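Local structure of interphotoreceptor retinoid-binding protein (Xenopus laevis, 1J7X) at residues T97-S102 with G109-D114; A93-V98 with P127-T132. The protein probably binds retinoids and carries them through the interphotoreceptor matrix between photoreceptors and the retinal pigment epithelium. All coordinates share one frame; numbering follows the deposited sequence.

Interaction 1. Residues T97-S102 with G109-D114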
# COMPACT_ATOMS: atom_id res chain seq x y z
N THR A 97 22.74 5.39 5.23
CA THR A 97 21.85 5.97 6.23
C THR A 97 20.35 5.71 5.94
O THR A 97 19.53 5.78 6.82
CB THR A 97 22.04 7.47 6.40
OG1 THR A 97 21.92 8.12 5.19
CG2 THR A 97 23.40 7.86 6.86
N VAL A 98 20.01 5.43 4.69
CA VAL A 98 18.64 5.10 4.30
C VAL A 98 18.29 3.71 4.75
O VAL A 98 17.15 3.44 5.17
CB VAL A 98 18.40 5.21 2.79
CG1 VAL A 98 17.08 4.57 2.39
CG2 VAL A 98 18.50 6.61 2.34
N PHE A 99 19.22 2.79 4.63
CA PHE A 99 18.99 1.35 5.00
C PHE A 99 19.83 0.94 6.17
O PHE A 99 21.05 0.99 6.06
CB PHE A 99 19.29 0.44 3.85
CG PHE A 99 18.56 0.75 2.58
CD1 PHE A 99 17.28 0.19 2.35
CD2 PHE A 99 19.02 1.60 1.63
CE1 PHE A 99 16.64 0.51 1.26
CE2 PHE A 99 18.39 1.88 0.51
CZ PHE A 99 17.18 1.27 0.27
N LYS A 100 19.22 0.52 7.28
CA LYS A 100 19.90 0.01 8.46
C LYS A 100 19.86 -1.51 8.41
O LYS A 100 18.77 -2.12 8.39
CB LYS A 100 19.21 0.52 9.71
CG LYS A 100 19.67 -0.12 11.04
CD LYS A 100 18.78 0.36 12.21
CE LYS A 100 19.33 0.01 13.55
NZ LYS A 100 19.44 -1.43 13.81
N VAL A 101 21.04 -2.11 8.36
CA VAL A 101 21.15 -3.52 8.28
C VAL A 101 21.99 -4.06 9.45
O VAL A 101 23.13 -3.52 9.64
CB VAL A 101 21.82 -3.93 6.99
CG1 VAL A 101 21.88 -5.41 6.83
CG2 VAL A 101 21.09 -3.28 5.83
N SER A 102 21.45 -5.07 10.15
CA SER A 102 22.13 -5.73 11.32
C SER A 102 22.06 -7.20 11.14
O SER A 102 21.10 -7.76 10.52
CB SER A 102 21.44 -5.38 12.70
OG SER A 102 21.24 -3.99 12.87
N GLY A 109 18.84 -11.79 9.88
CA GLY A 109 19.09 -10.52 9.25
C GLY A 109 18.03 -9.53 9.70
O GLY A 109 16.83 -9.95 9.79
N TYR A 110 18.43 -8.29 9.91
CA TYR A 110 17.53 -7.21 10.25
C TYR A 110 17.72 -6.07 9.24
O TYR A 110 18.90 -5.62 9.02
CB TYR A 110 17.83 -6.65 11.65
CG TYR A 110 16.96 -5.44 12.01
CD1 TYR A 110 15.61 -5.62 12.44
CD2 TYR A 110 17.44 -4.16 11.87
CE1 TYR A 110 14.83 -4.50 12.77
CE2 TYR A 110 16.63 -3.11 12.13
CZ TYR A 110 15.33 -3.24 12.60
OH TYR A 110 14.60 -2.15 12.93
N LEU A 111 16.66 -5.72 8.53
CA LEU A 111 16.68 -4.65 7.49
C LEU A 111 15.62 -3.65 7.82
O LEU A 111 14.43 -3.98 7.93
CB LEU A 111 16.39 -5.22 6.11
CG LEU A 111 16.13 -4.27 5.00
CD1 LEU A 111 17.24 -3.27 4.84
CD2 LEU A 111 15.92 -5.02 3.80
N ARG A 112 16.01 -2.41 8.08
CA ARG A 112 15.10 -1.34 8.27
C ARG A 112 15.32 -0.25 7.28
O ARG A 112 16.48 0.12 7.02
CB ARG A 112 15.15 -0.74 9.69
CG ARG A 112 14.34 0.52 9.88
CD ARG A 112 14.39 1.04 11.27
NE ARG A 112 13.82 2.37 11.34
CZ ARG A 112 13.83 3.10 12.41
NH1 ARG A 112 14.44 2.63 13.53
NH2 ARG A 112 13.31 4.33 12.39
N PHE A 113 14.19 0.33 6.73
CA PHE A 113 14.23 1.52 5.93
C PHE A 113 12.84 2.16 6.09
O PHE A 113 11.89 1.43 6.32
CB PHE A 113 14.66 1.33 4.49
CG PHE A 113 13.80 0.37 3.69
CD1 PHE A 113 13.87 -0.99 3.92
CD2 PHE A 113 12.90 0.87 2.78
CE1 PHE A 113 13.11 -1.81 3.22
CE2 PHE A 113 12.19 -0.01 2.04
CZ PHE A 113 12.26 -1.30 2.27
N ASP A 114 12.75 3.48 6.05
CA ASP A 114 11.57 4.18 6.43
C ASP A 114 10.81 4.99 5.32
O ASP A 114 9.92 5.81 5.64
CB ASP A 114 11.88 5.13 7.53
CG ASP A 114 12.42 4.49 8.76
OD1 ASP A 114 12.38 3.28 8.93
OD2 ASP A 114 12.97 5.21 9.63
O HOH W 1 14.94 5.26 5.43
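Lys100 and Arg112 face each other as a hydrogen-bonded antiparallel pair: Lys100 N reaches Arg112 O at 2.8 Å, and the return bond from Arg112 N to Lys100 O lies in the carbonyl plane and is nearly straight (172° at the hydrogen). Ser102 and Tyr110 form a second such pair two residues on. Lys100 can be followed outward. Its CB sits 4.3 Å from Arg112 CB, CD approaches Tyr110 CE2, and a bend at the last torsion (chi4 -63°) turns NZ back to lie obliquely 3.7 Å from Tyr110 CE2, where it also makes a weak bond to Ser102 OG. Tyr110 OH is held by Asp146 on strand 142-146. The two strands make a beta hairpin at one margin of the mixed sheet of the S41 peptidase-like domain, in the ClpP/crotonase clan; 100-104 is its outermost strand, while 108-112 pairs onward with 142-146. On the face bearing Val101 and Leu111, Val101 CG2 meets Leu111 CD1, and helix 119-137 covers both. Beside the Lys100-Arg112 pair, CE1 of Phe99 lies over one face of the Phe113 ring, the planes inclined at 48°, and a water bridges Val98 O to Asp114 N. The extended Arg112 side chain grips Asp114 side-on: NE meets the syn lone pair of OD1 at 3.0 Å, and NH2 meets OD2 at 2.9 Å. A leucine in place of Arg112 would probably leave the Asp114 carboxylate without its counter-charge and freer to turn.

Interaction 2. Residues A93-V98 with P127-T132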
# COMPACT_ATOMS: atom_id res chain seq x y z
N ALA A 93 27.30 6.72 1.09
CA ALA A 93 27.04 7.25 2.43
C ALA A 93 25.51 7.43 2.65
O ALA A 93 25.00 7.10 3.74
CB ALA A 93 27.72 8.58 2.59
N LEU A 94 24.81 7.97 1.63
CA LEU A 94 23.37 8.16 1.68
C LEU A 94 22.64 6.80 1.84
O LEU A 94 21.76 6.61 2.71
CB LEU A 94 22.97 8.81 0.44
CG LEU A 94 21.44 9.11 0.31
CD1 LEU A 94 20.97 9.92 1.51
CD2 LEU A 94 21.11 9.79 -1.01
N VAL A 95 23.03 5.86 0.99
CA VAL A 95 22.44 4.53 1.02
C VAL A 95 22.65 3.97 2.45
O VAL A 95 21.75 3.31 3.02
CB VAL A 95 23.00 3.62 -0.05
CG1 VAL A 95 22.67 2.14 0.25
CG2 VAL A 95 22.46 4.06 -1.42
N ASN A 96 23.84 4.22 3.02
CA ASN A 96 24.17 3.68 4.35
C ASN A 96 23.28 4.24 5.46
O ASN A 96 23.12 3.65 6.50
CB ASN A 96 25.67 3.91 4.73
CG ASN A 96 26.65 2.93 4.01
OD1 ASN A 96 26.21 1.91 3.50
ND2 ASN A 96 27.91 3.35 3.82
N THR A 97 22.74 5.39 5.23
CA THR A 97 21.85 5.97 6.23
C THR A 97 20.35 5.71 5.94
O THR A 97 19.53 5.78 6.82
CB THR A 97 22.04 7.47 6.40
OG1 THR A 97 21.92 8.12 5.19
CG2 THR A 97 23.40 7.86 6.86
N VAL A 98 20.01 5.43 4.69
CA VAL A 98 18.64 5.10 4.30
C VAL A 98 18.29 3.71 4.75
O VAL A 98 17.15 3.44 5.17
CB VAL A 98 18.40 5.21 2.79
CG1 VAL A 98 17.08 4.57 2.39
CG2 VAL A 98 18.50 6.61 2.34
N PRO A 127 23.50 0.24 -7.23
CA PRO A 127 24.85 -0.30 -7.07
C PRO A 127 25.34 -0.24 -5.61
O PRO A 127 26.04 -1.08 -5.19
CB PRO A 127 25.70 0.62 -8.01
CG PRO A 127 24.73 1.02 -9.01
CD PRO A 127 23.50 1.28 -8.25
N PHE A 128 24.90 0.73 -4.90
CA PHE A 128 25.33 0.95 -3.50
C PHE A 128 24.48 0.11 -2.57
O PHE A 128 24.99 -0.29 -1.49
CB PHE A 128 25.21 2.45 -3.19
CG PHE A 128 26.01 3.30 -4.24
CD1 PHE A 128 27.37 3.35 -4.19
CD2 PHE A 128 25.37 3.91 -5.26
CE1 PHE A 128 28.15 4.10 -5.16
CE2 PHE A 128 26.09 4.64 -6.28
CZ PHE A 128 27.48 4.72 -6.20
N ILE A 129 23.21 -0.11 -2.96
CA ILE A 129 22.32 -0.93 -2.16
C ILE A 129 22.85 -2.37 -2.13
O ILE A 129 22.73 -3.15 -1.11
CB ILE A 129 20.87 -0.89 -2.65
CG1 ILE A 129 20.42 0.49 -2.49
CG2 ILE A 129 20.06 -1.85 -1.77
CD1 ILE A 129 19.04 0.68 -3.12
N VAL A 130 23.55 -2.71 -3.19
CA VAL A 130 24.19 -4.03 -3.18
C VAL A 130 25.10 -4.24 -1.98
O VAL A 130 25.12 -5.34 -1.35
CB VAL A 130 25.01 -4.26 -4.46
CG1 VAL A 130 25.86 -5.50 -4.32
CG2 VAL A 130 24.12 -4.35 -5.70
N ASN A 131 25.91 -3.21 -1.68
CA ASN A 131 26.88 -3.28 -0.61
C ASN A 131 26.19 -3.14 0.76
O ASN A 131 26.56 -3.79 1.71
CB ASN A 131 27.88 -2.11 -0.75
CG ASN A 131 28.73 -2.24 -1.97
OD1 ASN A 131 29.10 -3.36 -2.33
ND2 ASN A 131 29.07 -1.10 -2.62
N THR A 132 25.18 -2.27 0.87
CA THR A 132 24.55 -2.05 2.19
C THR A 132 23.57 -3.16 2.59
O THR A 132 23.49 -3.57 3.76
CB THR A 132 23.89 -0.73 2.14
OG1 THR A 132 24.87 0.27 1.83
CG2 THR A 132 23.26 -0.25 3.50
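The amide of Asn96 and the ring of Phe128 are the flat groups here, and they meet the opposite helix quite differently. Asn96 presents its oxygen: OD1 receives the hydroxyl of Thr132 OG1 at 2.7 Å, with the donor nearly in line with the amide C=O (161°). OD1 also accepts from Gln92 NE2, one turn earlier on helix 88-98. The Phe128 ring has Pro127 CB over one face, offset toward the rim, and the ring itself is directed off from residues 93-98; it is CB of Phe128, at the root of the ring, that meets Val95 CG2 at 3.6 Å, the two side chains crossing at about a right angle.

Val95 packs between these two ends. With CG1 anti to the backbone N (chi1 164°), its two methyls part: CG2 goes to Phe128, while CG1 reaches Ile129 CG1 at 3.9 Å and comes to 3.3 Å from Thr132 OG1. Thr132 therefore does double duty, its hydroxyl bonded to Asn96 and its CB packed 3.6 Å from the same Val95 methyl. The axes of 93-98 and 127-132, parts of helices 88-98 and 119-137, approach to 9.1 Å and cross at -52°, a modest helix-helix contact made largely by the beta-branched side chains of Val95, Ile129 and Thr132. Leu125 of helix 119-137 adds to the packing round Val95.

Gln92 extends the polar side of the contact, bonding to Phe128 O and Asn131 ND2 as well as Asn96. A buried valine is thus flanked by a short network of neutral amide and hydroxyl groups, which implies a directional join made between these segments by neutral groups, without a salt bridge.

How the interactions relate
Interactions 1 and 2 start from the same piece of chain, sharing Thr97 and Val98 where helix 88-98 gives way to strand 100-104, and their centres lie about 10 Å apart. Phe99, just past the helix, connects them: its CE2 packs 3.9 Å from Ile129 CD1, and its O lies 3.6 Å from Thr132 CG2. Farther along, Val101 CG2 comes to 3.2 Å from Thr132 O. Helix 119-137, which follows strand 108-112 in the chain, packs on the hairpin of interaction 1 and meets helix 88-98 in interaction 2. Together they form one packed corner of the fold, joining sheet margin to helices.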